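Local structure of NUDIX hydrolase (Jonesia denitrificans, 4KTB) at residues Leu37-Val42 / Asp129-Val134; Ser104-Pro109 / Leu136-Pro141; Ala115-Thr120 / Gly174-Leu179. The protein is of unknown function but belongs to the NUDIX hydrolase superfamily and may hydrolyse diadenosine tetraphosphate (Ap4A) asymmetrically. All coordinates share one frame; numbering follows the deposited sequence. Where two conformers were deposited one is given.

Contact 1: residues Leu37-Val42 / Asp129-Val134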
ATOM      1  N   LEU A  37      -2.674 -17.395  22.053  1.00 27.72           N
ATOM      2  CA  LEU A  37      -3.115 -16.735  20.815  1.00 24.29           C
ATOM      3  C   LEU A  37      -2.300 -15.490  20.539  1.00 17.52           C
ATOM      4  O   LEU A  37      -1.752 -14.897  21.465  1.00 15.59           O
ATOM      5  CB  LEU A  37      -4.572 -16.298  20.930  1.00 31.16           C
ATOM      6  CG  LEU A  37      -5.595 -17.288  21.475  1.00 38.56           C
ATOM      7  CD1 LEU A  37      -6.831 -16.531  21.943  1.00 41.52           C
ATOM      8  CD2 LEU A  37      -5.953 -18.290  20.404  1.00 39.12           C
ATOM      9  N   PRO A  38      -2.225 -15.079  19.262  1.00 15.09           N
ATOM     10  CA  PRO A  38      -1.528 -13.831  18.948  1.00  8.08           C
ATOM     11  C   PRO A  38      -2.431 -12.662  19.281  1.00 13.53           C
ATOM     12  O   PRO A  38      -3.659 -12.781  19.189  1.00  7.52           O
ATOM     13  CB  PRO A  38      -1.302 -13.911  17.431  1.00 12.15           C
ATOM     14  CG  PRO A  38      -2.369 -14.813  16.935  1.00 15.56           C
ATOM     15  CD  PRO A  38      -2.642 -15.802  18.048  1.00 18.33           C
ATOM     16  N   LEU A  39      -1.827 -11.552  19.688  1.00 12.42           N
ATOM     17  CA  LEU A  39      -2.583 -10.381  20.094  1.00 12.53           C
ATOM     18  C   LEU A  39      -2.531  -9.364  18.979  1.00 10.52           C
ATOM     19  O   LEU A  39      -1.502  -9.214  18.326  1.00  6.34           O
ATOM     20  CB  LEU A  39      -1.973  -9.777  21.354  1.00 12.88           C
ATOM     21  CG  LEU A  39      -1.853 -10.784  22.483  1.00 15.41           C
ATOM     22  CD1 LEU A  39      -1.042 -10.246  23.657  1.00 12.68           C
ATOM     23  CD2 LEU A  39      -3.251 -11.173  22.902  1.00 16.46           C
ATOM     24  N   VAL A  40      -3.642  -8.659  18.778  1.00 11.66           N
ATOM     25  CA  VAL A  40      -3.695  -7.569  17.803  1.00  9.14           C
ATOM     26  C   VAL A  40      -3.137  -6.287  18.414  1.00  6.95           C
ATOM     27  O   VAL A  40      -3.628  -5.797  19.434  1.00  8.16           O
ATOM     28  CB  VAL A  40      -5.114  -7.305  17.299  1.00  5.70           C
ATOM     29  CG1 VAL A  40      -5.089  -6.219  16.250  1.00  6.16           C
ATOM     30  CG2 VAL A  40      -5.699  -8.574  16.713  1.00  5.85           C
ATOM     31  N   TYR A  41      -2.108  -5.758  17.771  1.00  5.46           N
ATOM     32  CA  TYR A  41      -1.401  -4.580  18.227  1.00  5.41           C
ATOM     33  C   TYR A  41      -1.417  -3.510  17.155  1.00  5.08           C
ATOM     34  O   TYR A  41      -1.713  -3.793  16.010  1.00  4.92           O
ATOM     35  CB  TYR A  41       0.057  -4.949  18.525  1.00  5.64           C
ATOM     36  CG  TYR A  41       0.270  -5.223  19.978  1.00  6.07           C
ATOM     37  CD1 TYR A  41      -0.472  -6.186  20.628  1.00  6.35           C
ATOM     38  CD2 TYR A  41       1.179  -4.487  20.711  1.00  7.25           C
ATOM     39  CE1 TYR A  41      -0.290  -6.430  21.972  1.00 12.10           C
ATOM     40  CE2 TYR A  41       1.370  -4.721  22.055  1.00 11.96           C
ATOM     41  CZ  TYR A  41       0.633  -5.694  22.677  1.00 16.46           C
ATOM     42  OH  TYR A  41       0.817  -5.931  24.014  1.00 26.35           O
ATOM     43  N   VAL A  42      -1.090  -2.282  17.544  1.00 11.49           N
ATOM     44  CA  VAL A  42      -0.735  -1.235  16.587  1.00 10.30           C
ATOM     45  C   VAL A  42       0.614  -0.624  16.946  1.00 10.47           C
ATOM     46  O   VAL A  42       0.997  -0.583  18.116  1.00  5.19           O
ATOM     47  CB  VAL A  42      -1.788  -0.081  16.510  1.00 10.95           C
ATOM     48  CG1 VAL A  42      -3.080  -0.530  15.818  1.00  6.38           C
ATOM     49  CG2 VAL A  42      -2.069   0.492  17.898  1.00 12.42           C
ATOM     50  N   ASP A 129       9.060 -10.494  24.700  1.00 17.34           N
ATOM     51  CA  ASP A 129       9.265 -11.587  25.626  1.00 23.29           C
ATOM     52  C   ASP A 129       7.975 -11.986  26.333  1.00 21.48           C
ATOM     53  O   ASP A 129       7.969 -12.951  27.088  1.00 27.11           O
ATOM     54  CB  ASP A 129      10.368 -11.251  26.634  1.00 33.36           C
ATOM     55  CG  ASP A 129       9.868 -10.392  27.776  1.00 46.90           C
ATOM     56  OD1 ASP A 129       9.566  -9.199  27.538  1.00 51.15           O
ATOM     57  OD2 ASP A 129       9.784 -10.901  28.919  1.00 52.11           O
ATOM     58  N   ARG A 130       6.879 -11.274  26.083  1.00 20.22           N
ATOM     59  CA  ARG A 130       5.632 -11.571  26.786  1.00 22.23           C
ATOM     60  C   ARG A 130       4.619 -12.236  25.879  1.00 21.42           C
ATOM     61  O   ARG A 130       3.763 -12.991  26.334  1.00 25.45           O
ATOM     62  CB  ARG A 130       4.986 -10.298  27.350  1.00 26.10           C
ATOM     63  CG  ARG A 130       5.942  -9.236  27.839  1.00 30.43           C
ATOM     64  CD  ARG A 130       5.260  -7.874  27.866  1.00 32.74           C
ATOM     65  NE  ARG A 130       5.310  -7.186  26.572  1.00 35.61           N
ATOM     66  CZ  ARG A 130       4.630  -6.075  26.281  1.00 39.35           C
ATOM     67  NH1 ARG A 130       3.839  -5.525  27.189  1.00 39.88           N
ATOM     68  NH2 ARG A 130       4.738  -5.513  25.082  1.00 39.81           N
ATOM     69  N   HIS A 131       4.698 -11.947  24.593  1.00 13.69           N
ATOM     70  CA  HIS A 131       3.607 -12.326  23.732  1.00 13.52           C
ATOM     71  C   HIS A 131       3.992 -12.553  22.288  1.00 12.80           C
ATOM     72  O   HIS A 131       5.113 -12.263  21.871  1.00 16.53           O
ATOM     73  CB  HIS A 131       2.493 -11.270  23.810  1.00 15.58           C
ATOM     74  CG  HIS A 131       2.939  -9.876  23.471  1.00 15.88           C
ATOM     75  ND1 HIS A 131       2.758  -8.813  24.330  1.00 17.50           N
ATOM     76  CD2 HIS A 131       3.525  -9.364  22.364  1.00 16.50           C
ATOM     77  CE1 HIS A 131       3.219  -7.708  23.768  1.00 15.12           C
ATOM     78  NE2 HIS A 131       3.685  -8.012  22.573  1.00 15.61           N
ATOM     79  N   HIS A 132       3.039 -13.106  21.545  1.00  8.08           N
ATOM     80  CA  HIS A 132       3.055 -13.067  20.106  1.00  7.42           C
ATOM     81  C   HIS A 132       2.103 -11.946  19.746  1.00 12.15           C
ATOM     82  O   HIS A 132       0.895 -12.072  19.961  1.00  9.96           O
ATOM     83  CB  HIS A 132       2.556 -14.389  19.538  1.00 10.80           C
ATOM     84  CG  HIS A 132       2.419 -14.420  18.031  1.00  8.24           C
ATOM     85  ND1 HIS A 132       1.960 -15.515  17.365  1.00  6.90           N
ATOM     86  CD2 HIS A 132       2.711 -13.479  17.096  1.00  6.31           C
ATOM     87  CE1 HIS A 132       1.945 -15.259  16.054  1.00  7.07           C
ATOM     88  NE2 HIS A 132       2.389 -14.041  15.875  1.00  6.02           N
ATOM     89  N   ALA A 133       2.655 -10.851  19.222  1.00 10.50           N
ATOM     90  CA  ALA A 133       1.847  -9.732  18.770  1.00  8.85           C
ATOM     91  C   ALA A 133       1.988  -9.549  17.266  1.00 11.32           C
ATOM     92  O   ALA A 133       3.091  -9.533  16.714  1.00 12.61           O
ATOM     93  CB  ALA A 133       2.200  -8.458  19.499  1.00  7.13           C
ATOM     94  N   VAL A 134       0.844  -9.419  16.611  1.00 13.12           N
ATOM     95  CA  VAL A 134       0.789  -9.095  15.203  1.00  8.94           C
ATOM     96  C   VAL A 134       0.360  -7.639  15.114  1.00 11.22           C
ATOM     97  O   VAL A 134      -0.772  -7.294  15.450  1.00  4.51           O
ATOM     98  CB  VAL A 134      -0.208  -9.996  14.472  1.00  9.99           C
ATOM     99  CG1 VAL A 134      -0.302  -9.625  12.985  1.00 10.14           C
ATOM    100  CG2 VAL A 134       0.205 -11.449  14.616  1.00  6.86           C
TER
HETATM  101  O   HOH W   1       0.490 -13.761  22.227  1.00 14.27           O

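Contact 2: residues Ser104-Pro109 / Leu136-Pro141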
ATOM      1  N   SER A 104      -2.688  12.985  12.649  1.00 12.56           N
ATOM      2  CA  SER A 104      -3.472  12.741  11.447  1.00 12.75           C
ATOM      3  C   SER A 104      -3.607  11.239  11.222  1.00 14.14           C
ATOM      4  O   SER A 104      -2.743  10.614  10.609  1.00 15.05           O
ATOM      5  CB  SER A 104      -2.826  13.394  10.235  1.00 15.56           C
ATOM      6  OG  SER A 104      -2.868  14.800  10.350  1.00 14.82           O
ATOM      7  N   ILE A 105      -4.681  10.661  11.747  1.00  9.06           N
ATOM      8  CA  ILE A 105      -4.951   9.245  11.530  1.00 12.15           C
ATOM      9  C   ILE A 105      -5.243   9.024  10.050  1.00 10.53           C
ATOM     10  O   ILE A 105      -6.045   9.738   9.468  1.00 15.23           O
ATOM     11  CB  ILE A 105      -6.138   8.767  12.377  1.00 16.26           C
ATOM     12  CG1 ILE A 105      -5.976   9.229  13.827  1.00 18.18           C
ATOM     13  CG2 ILE A 105      -6.275   7.242  12.324  1.00 13.36           C
ATOM     14  CD1 ILE A 105      -4.783   8.599  14.569  1.00 17.31           C
ATOM     15  N   PRO A 106      -4.581   8.034   9.434  1.00 12.34           N
ATOM     16  CA  PRO A 106      -4.779   7.861   7.996  1.00  8.17           C
ATOM     17  C   PRO A 106      -6.214   7.476   7.722  1.00 13.11           C
ATOM     18  O   PRO A 106      -6.824   6.744   8.502  1.00 16.64           O
ATOM     19  CB  PRO A 106      -3.860   6.684   7.641  1.00  8.10           C
ATOM     20  CG  PRO A 106      -2.989   6.464   8.817  1.00 10.81           C
ATOM     21  CD  PRO A 106      -3.737   6.974  10.004  1.00 10.68           C
ATOM     22  N   ALA A 107      -6.750   7.985   6.625  1.00 10.23           N
ATOM     23  CA  ALA A 107      -8.083   7.627   6.189  1.00  9.31           C
ATOM     24  C   ALA A 107      -8.120   6.130   5.922  1.00 16.01           C
ATOM     25  O   ALA A 107      -9.121   5.461   6.189  1.00 12.84           O
ATOM     26  CB  ALA A 107      -8.430   8.396   4.956  1.00 10.21           C
ATOM     27  N   SER A 108      -7.003   5.611   5.411  1.00 16.93           N
ATOM     28  CA  SER A 108      -6.879   4.202   5.040  1.00 15.11           C
ATOM     29  C   SER A 108      -6.405   3.268   6.152  1.00 11.54           C
ATOM     30  O   SER A 108      -5.393   3.537   6.803  1.00 14.13           O
ATOM     31  CB  SER A 108      -5.887   4.055   3.899  1.00 14.59           C
ATOM     32  OG  SER A 108      -5.741   2.686   3.559  1.00 12.36           O
ATOM     33  N   PRO A 109      -7.115   2.143   6.333  1.00  9.36           N
ATOM     34  CA  PRO A 109      -6.716   1.098   7.275  1.00  8.73           C
ATOM     35  C   PRO A 109      -5.498   0.294   6.814  1.00  8.70           C
ATOM     36  O   PRO A 109      -5.009  -0.534   7.571  1.00  8.02           O
ATOM     37  CB  PRO A 109      -7.955   0.200   7.352  1.00  8.14           C
ATOM     38  CG  PRO A 109      -8.632   0.386   6.053  1.00  6.76           C
ATOM     39  CD  PRO A 109      -8.412   1.837   5.700  1.00  9.35           C
ATOM     40  N   LEU A 136      -0.203  -3.883  13.286  1.00  8.52           N
ATOM     41  CA  LEU A 136      -0.428  -3.039  12.111  1.00  9.54           C
ATOM     42  C   LEU A 136       0.244  -1.694  12.322  1.00  9.52           C
ATOM     43  O   LEU A 136      -0.123  -0.933  13.223  1.00 11.75           O
ATOM     44  CB  LEU A 136      -1.922  -2.821  11.885  1.00 12.44           C
ATOM     45  CG  LEU A 136      -2.705  -4.096  11.610  1.00 10.38           C
ATOM     46  CD1 LEU A 136      -4.197  -3.818  11.563  1.00 12.43           C
ATOM     47  CD2 LEU A 136      -2.262  -4.690  10.306  1.00 11.94           C
ATOM     48  N   ALA A 137       1.241  -1.402  11.496  1.00  8.03           N
ATOM     49  CA  ALA A 137       2.092  -0.259  11.760  1.00  8.28           C
ATOM     50  C   ALA A 137       1.696   0.894  10.873  1.00 10.50           C
ATOM     51  O   ALA A 137       1.434   0.712   9.690  1.00  9.70           O
ATOM     52  CB  ALA A 137       3.554  -0.614  11.565  1.00  5.27           C
ATOM     53  N   TYR A 138       1.649   2.085  11.449  1.00  5.54           N
ATOM     54  CA  TYR A 138       1.350   3.260  10.661  1.00  5.87           C
ATOM     55  C   TYR A 138       2.310   4.389  10.978  1.00 12.38           C
ATOM     56  O   TYR A 138       2.810   4.505  12.090  1.00 13.98           O
ATOM     57  CB  TYR A 138      -0.087   3.726  10.908  1.00 11.10           C
ATOM     58  CG  TYR A 138      -1.156   2.684  10.664  1.00  6.59           C
ATOM     59  CD1 TYR A 138      -1.466   1.758  11.642  1.00  7.93           C
ATOM     60  CD2 TYR A 138      -1.869   2.643   9.472  1.00  8.27           C
ATOM     61  CE1 TYR A 138      -2.444   0.814  11.448  1.00  6.86           C
ATOM     62  CE2 TYR A 138      -2.862   1.689   9.264  1.00  7.91           C
ATOM     63  CZ  TYR A 138      -3.136   0.777  10.270  1.00  7.90           C
ATOM     64  OH  TYR A 138      -4.096  -0.181  10.122  1.00  7.67           O
ATOM     65  N   ILE A 139       2.573   5.217   9.978  1.00 13.44           N
ATOM     66  CA  ILE A 139       3.228   6.492  10.200  1.00 10.17           C
ATOM     67  C   ILE A 139       2.146   7.515  10.527  1.00 11.67           C
ATOM     68  O   ILE A 139       1.214   7.725   9.735  1.00 11.10           O
ATOM     69  CB  ILE A 139       3.941   6.959   8.939  1.00 10.75           C
ATOM     70  CG1 ILE A 139       5.155   6.080   8.658  1.00  7.80           C
ATOM     71  CG2 ILE A 139       4.386   8.399   9.068  1.00 15.06           C
ATOM     72  CD1 ILE A 139       5.741   6.321   7.290  1.00 18.24           C
ATOM     73  N   VAL A 140       2.271   8.169  11.677  1.00  7.87           N
ATOM     74  CA  VAL A 140       1.262   9.129  12.096  1.00 14.77           C
ATOM     75  C   VAL A 140       1.842  10.536  12.266  1.00 14.54           C
ATOM     76  O   VAL A 140       2.635  10.790  13.178  1.00 13.98           O
ATOM     77  CB  VAL A 140       0.547   8.699  13.380  1.00 13.49           C
ATOM     78  CG1 VAL A 140      -0.607   9.658  13.665  1.00 12.84           C
ATOM     79  CG2 VAL A 140       0.029   7.263  13.271  1.00 11.93           C
ATOM     80  N   PRO A 141       1.473  11.449  11.356  1.00 13.66           N
ATOM     81  CA  PRO A 141       1.947  12.806  11.593  1.00 16.08           C
ATOM     82  C   PRO A 141       1.142  13.355  12.753  1.00 15.53           C
ATOM     83  O   PRO A 141      -0.038  13.006  12.892  1.00 12.72           O
ATOM     84  CB  PRO A 141       1.604  13.540  10.286  1.00 14.23           C
ATOM     85  CG  PRO A 141       1.432  12.435   9.254  1.00 10.24           C
ATOM     86  CD  PRO A 141       0.812  11.314  10.047  1.00 12.20           C
TER

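Contact 3: residues Ala115-Thr120 / Gly174-Leu179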
ATOM      1  N   ALA A 115       4.115  -5.943  11.536  1.00  4.84           N
ATOM      2  CA  ALA A 115       5.278  -6.363  12.316  1.00  5.23           C
ATOM      3  C   ALA A 115       4.847  -7.485  13.253  1.00 11.16           C
ATOM      4  O   ALA A 115       3.989  -7.284  14.128  1.00 12.10           O
ATOM      5  CB  ALA A 115       5.828  -5.211  13.118  1.00  8.32           C
ATOM      6  N   GLU A 116       5.450  -8.652  13.081  1.00  5.45           N
ATOM      7  CA  GLU A 116       5.038  -9.815  13.819  1.00  5.54           C
ATOM      8  C   GLU A 116       6.061 -10.113  14.894  1.00  6.15           C
ATOM      9  O   GLU A 116       7.075 -10.755  14.646  1.00 10.48           O
ATOM     10  CB  GLU A 116       4.852 -10.967  12.843  1.00  5.46           C
ATOM     11  CG  GLU A 116       3.962 -10.554  11.683  1.00  6.47           C
ATOM     12  CD  GLU A 116       3.800 -11.612  10.600  1.00 10.23           C
ATOM     13  OE1 GLU A 116       3.689 -11.224   9.420  1.00 10.66           O
ATOM     14  OE2 GLU A 116       3.755 -12.821  10.915  1.00  6.75           O
ATOM     15  N   TYR A 117       5.789  -9.596  16.082  1.00  6.65           N
ATOM     16  CA  TYR A 117       6.660  -9.791  17.219  1.00  6.97           C
ATOM     17  C   TYR A 117       6.437 -11.180  17.765  1.00 11.20           C
ATOM     18  O   TYR A 117       5.364 -11.479  18.294  1.00  8.06           O
ATOM     19  CB  TYR A 117       6.358  -8.777  18.319  1.00  7.10           C
ATOM     20  CG  TYR A 117       6.481  -7.312  17.946  1.00 12.93           C
ATOM     21  CD1 TYR A 117       5.395  -6.617  17.414  1.00 11.50           C
ATOM     22  CD2 TYR A 117       7.660  -6.611  18.180  1.00 12.51           C
ATOM     23  CE1 TYR A 117       5.490  -5.281  17.100  1.00 13.76           C
ATOM     24  CE2 TYR A 117       7.771  -5.276  17.865  1.00 12.33           C
ATOM     25  CZ  TYR A 117       6.682  -4.616  17.326  1.00 15.10           C
ATOM     26  OH  TYR A 117       6.774  -3.287  17.015  1.00 18.21           O
ATOM     27  N   PHE A 118       7.464 -12.013  17.657  1.00 15.22           N
ATOM     28  CA  PHE A 118       7.396 -13.388  18.151  1.00 16.88           C
ATOM     29  C   PHE A 118       7.938 -13.518  19.561  1.00 17.22           C
ATOM     30  O   PHE A 118       8.828 -12.777  19.966  1.00 21.32           O
ATOM     31  CB  PHE A 118       8.139 -14.342  17.211  1.00 15.16           C
ATOM     32  CG  PHE A 118       7.238 -15.039  16.217  1.00 17.59           C
ATOM     33  CD1 PHE A 118       6.479 -14.307  15.307  1.00 14.79           C
ATOM     34  CD2 PHE A 118       7.151 -16.425  16.184  1.00 21.46           C
ATOM     35  CE1 PHE A 118       5.629 -14.946  14.378  1.00 16.70           C
ATOM     36  CE2 PHE A 118       6.302 -17.069  15.258  1.00 22.39           C
ATOM     37  CZ  PHE A 118       5.546 -16.324  14.356  1.00 18.33           C
ATOM     38  N   PRO A 119       7.397 -14.474  20.319  1.00 15.25           N
ATOM     39  CA  PRO A 119       7.856 -14.683  21.691  1.00 15.89           C
ATOM     40  C   PRO A 119       9.176 -15.427  21.700  1.00 19.53           C
ATOM     41  O   PRO A 119       9.739 -15.658  22.763  1.00 19.27           O
ATOM     42  CB  PRO A 119       6.764 -15.565  22.290  1.00 14.78           C
ATOM     43  CG  PRO A 119       6.277 -16.346  21.135  1.00 10.01           C
ATOM     44  CD  PRO A 119       6.326 -15.412  19.951  1.00 12.61           C
ATOM     45  N   THR A 120       9.647 -15.820  20.523  1.00 20.44           N
ATOM     46  CA  THR A 120      10.957 -16.436  20.403  1.00 19.46           C
ATOM     47  C   THR A 120      11.795 -15.503  19.573  1.00 21.49           C
ATOM     48  O   THR A 120      11.338 -15.043  18.532  1.00 19.59           O
ATOM     49  CB  THR A 120      10.896 -17.769  19.661  1.00 19.07           C
ATOM     50  OG1 THR A 120       9.970 -18.648  20.309  1.00 21.63           O
ATOM     51  CG2 THR A 120      12.269 -18.420  19.633  1.00 20.47           C
ATOM     52  N   GLY A 174      13.142  -5.239  20.654  1.00 17.99           N
ATOM     53  CA  GLY A 174      12.278  -6.145  19.934  1.00 17.17           C
ATOM     54  C   GLY A 174      12.231  -5.892  18.441  1.00 18.91           C
ATOM     55  O   GLY A 174      11.226  -6.205  17.788  1.00 16.93           O
ATOM     56  N   GLY A 175      13.305  -5.319  17.902  1.00 17.82           N
ATOM     57  CA  GLY A 175      13.394  -5.061  16.477  1.00 19.65           C
ATOM     58  C   GLY A 175      12.689  -3.810  15.985  1.00 19.35           C
ATOM     59  O   GLY A 175      12.562  -3.603  14.771  1.00 20.34           O
ATOM     60  N   GLN A 176      12.232  -2.972  16.911  1.00 10.75           N
ATOM     61  CA  GLN A 176      11.585  -1.719  16.545  1.00 10.33           C
ATOM     62  C   GLN A 176      12.511  -0.779  15.786  1.00 14.37           C
ATOM     63  O   GLN A 176      12.051   0.132  15.097  1.00 14.58           O
ATOM     64  CB  GLN A 176      11.014  -1.017  17.771  1.00 10.35           C
ATOM     65  CG  GLN A 176       9.766  -1.681  18.339  1.00 23.06           C
ATOM     66  CD  GLN A 176       8.762  -0.687  18.897  1.00 18.91           C
ATOM     67  OE1 GLN A 176       7.568  -0.755  18.587  1.00 15.50           O
ATOM     68  NE2 GLN A 176       9.239   0.238  19.731  1.00 13.73           N
ATOM     69  N   ASP A 177      13.818  -0.987  15.914  1.00 11.72           N
ATOM     70  CA  ASP A 177      14.748  -0.194  15.126  1.00 12.73           C
ATOM     71  C   ASP A 177      14.513  -0.504  13.658  1.00 12.61           C
ATOM     72  O   ASP A 177      14.527   0.389  12.819  1.00 16.57           O
ATOM     73  CB  ASP A 177      16.199  -0.456  15.520  1.00 13.49           C
ATOM     74  CG  ASP A 177      16.525  -1.919  15.582  1.00 23.29           C
ATOM     75  OD1 ASP A 177      15.652  -2.710  15.996  1.00 23.09           O
ATOM     76  OD2 ASP A 177      17.662  -2.289  15.223  1.00 23.46           O
HETATM   77  N   MSE A 178      14.271  -1.769  13.350  0.62 11.57           N
HETATM   78  CA  MSE A 178      14.000  -2.158  11.976  0.62 13.37           C
HETATM   79  C   MSE A 178      12.651  -1.636  11.495  0.62 14.40           C
HETATM   80  O   MSE A 178      12.517  -1.175  10.359  0.62 15.52           O
HETATM   81  CB  MSE A 178      14.029  -3.672  11.840  0.62 12.13           C
HETATM   82  CG  MSE A 178      13.639  -4.154  10.460  0.62 10.90           C
HETATM   83 SE   MSE A 178      14.688  -3.341   9.019  0.62 20.23          SE
HETATM   84  CE  MSE A 178      16.517  -3.678   9.652  0.62 20.46           C
ATOM     85  N   LEU A 179      11.648  -1.722  12.361  1.00 12.63           N
ATOM     86  CA  LEU A 179      10.322  -1.218  12.017  1.00 13.28           C
ATOM     87  C   LEU A 179      10.415   0.276  11.713  1.00 13.95           C
ATOM     88  O   LEU A 179       9.753   0.784  10.801  1.00 13.01           O
ATOM     89  CB  LEU A 179       9.332  -1.483  13.150  1.00 10.59           C
ATOM     90  CG  LEU A 179       7.898  -1.023  12.901  1.00  7.86           C
ATOM     91  CD1 LEU A 179       7.362  -1.614  11.626  1.00  7.51           C
ATOM     92  CD2 LEU A 179       7.022  -1.423  14.076  1.00  7.58           C
TER

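Contact 1: residues Leu37-Val42 / Asp129-Val134
His132 carries its CG anti to the backbone N (chi1 175°), which lays the imidazole flat against Pro38, whereas His131 tucks its CG between the backbone N and the carbonyl carbon (chi1 57°) and so presents its ring to Tyr41. In the first pair Pro38 CB sits over the centre of the His132 ring, 3.7 Å from the centroid, close to the ring normal: a CH-pi contact. The second pair is oblique, with ring planes at 48°; the phenol end of Tyr41 leads, its OH lying 3.0 Å from His131 CE1. Ala133 makes another CH-pi contact, its CB 3.9 Å from the centroid of the Tyr41 ring and above one face. Leu39 crosses His131 at about a right angle, touching with CD1 at 3.7 Å from His131 CB.

The backbone evidence is a ladder of three nearly straight bonds. Leu39 N donates to His132 O (2.8 Å), Val134 N to Leu39 O (2.9 Å), and Tyr41 N to Val134 O (3.1 Å). Beyond the first rung a water accepts from His132 N at 2.7 Å and also reaches Leu37 O, linking the two segments. His132 ND1 accepts a hydrogen bond from the N of His82 of the second subunit, which helps to fix the rotation of the ring. Leu39 pairs with Ala133 and Val40 with Val134 in parallel register, a parallel strand pair within a mixed sheet, consistent with the alpha-beta-alpha sandwich of the Nudix fold.

Contact 2: residues Ser104-Pro109 / Leu136-Pro141
This is a loop strapped along a strand, tied at its two ends and held by apolar packing between: residues 104-109, in the connection between helix 85-97 and strand 113-118, lie against residues 136-141 of strand 133-141. At one end Ser104 N donates to Pro141 O at 2.7 Å, with an N-H...O angle of 167°. Their CA atoms are 5.4 Å apart here, against 8.9 Å from the CA of Pro109 to that of Leu136, so the loop draws away from the strand, and the far tie is made by a side chain.

Tyr138 supplies it. With CG anti to the carbonyl carbon (chi1 -56°), its ring spans the gap, and OH donates to Pro109 O at 2.7 Å. The acceptor lies at the ring edge, near the plane of the phenol, while the hydroxyl itself stands 40° out of the Pro109 carbonyl plane. Pro106 crosses the same ring obliquely, its CG 4.0 Å from Tyr138 CD2. Toward the first tie, Val140 CG1 lies 3.8 Å from Ser104 O, and Ile105 CD1 comes more distantly to Val140 CG1, at 4.4 Å.

Helix 85-97 also holds the loop: Arg86 NH1 bonds to Ala107 O, and Ile105 packs on Leu89 and Val90. Tyr138 also rests on Leu89, so its ring is shared between loop and helix. Ala137 and Ile139 of the strand reach helix 176-186, and they, Val140 and Pro141 all touch strand 39-49.

Contact 3: residues Ala115-Thr120 / Gly174-Leu179
Tyr117 and Leu179 form the tight part of this contact: they cross at about a right angle, and Leu179 CD2 comes within 3.5 Å of Tyr117 OH. With Leu179 CG anti to the backbone N (chi1 -179°), the isobutyl group reaches the strand, where CD2 also meets Ala115 CB at 4.1 Å. Gln176 approaches the Tyr117 ring at its edge, CG lying 3.6 Å from OH, and its amide plane is inclined to the ring by 52°. The buried hydroxyl has a firm partner beyond these residues, a hydrogen bond to Asp43 OD2. Strand 113-118 thus meets the first turn of helix 176-186, consistent with a helix layer packed on the sheet of the Nudix sandwich; Gly175 is the helix N-cap, and its O accepts from Leu179 N at 3.2 Å.

The packing thins toward Gly174, which is partly exposed and offers a backbone atom alone, Gly174 O, 3.6 Å from Tyr117 CE2 near the ring plane. Segment 115-120 also engages the second subunit: Glu116 OE2 bonds to Val85 N of that subunit, and Thr120 OG1 to its His82 NE2.

Contacts 1 and 3 are buried and contact 2 only partly so, yet contact 1 lies farthest from the centre of the chain, about 15 Å between centres; the second subunit, which touches all three, helps to cover it. Contacts 1 and 2 use successive parts of strand 133-141, with Leu136 N 3.1 Å from Tyr41 O. Contact 3 lies on the neighbouring strand, where Tyr117 N is 2.8 Å from Ala133 O. Their chemistry follows their place: backbone pairing between strands in contact 1, end ties between loop and strand in contact 2, and side-chain packing of helix on sheet in contact 3. Contacts 2 and 3 touch where Ala137 CB lies 3.9 Å from Leu179 CD1.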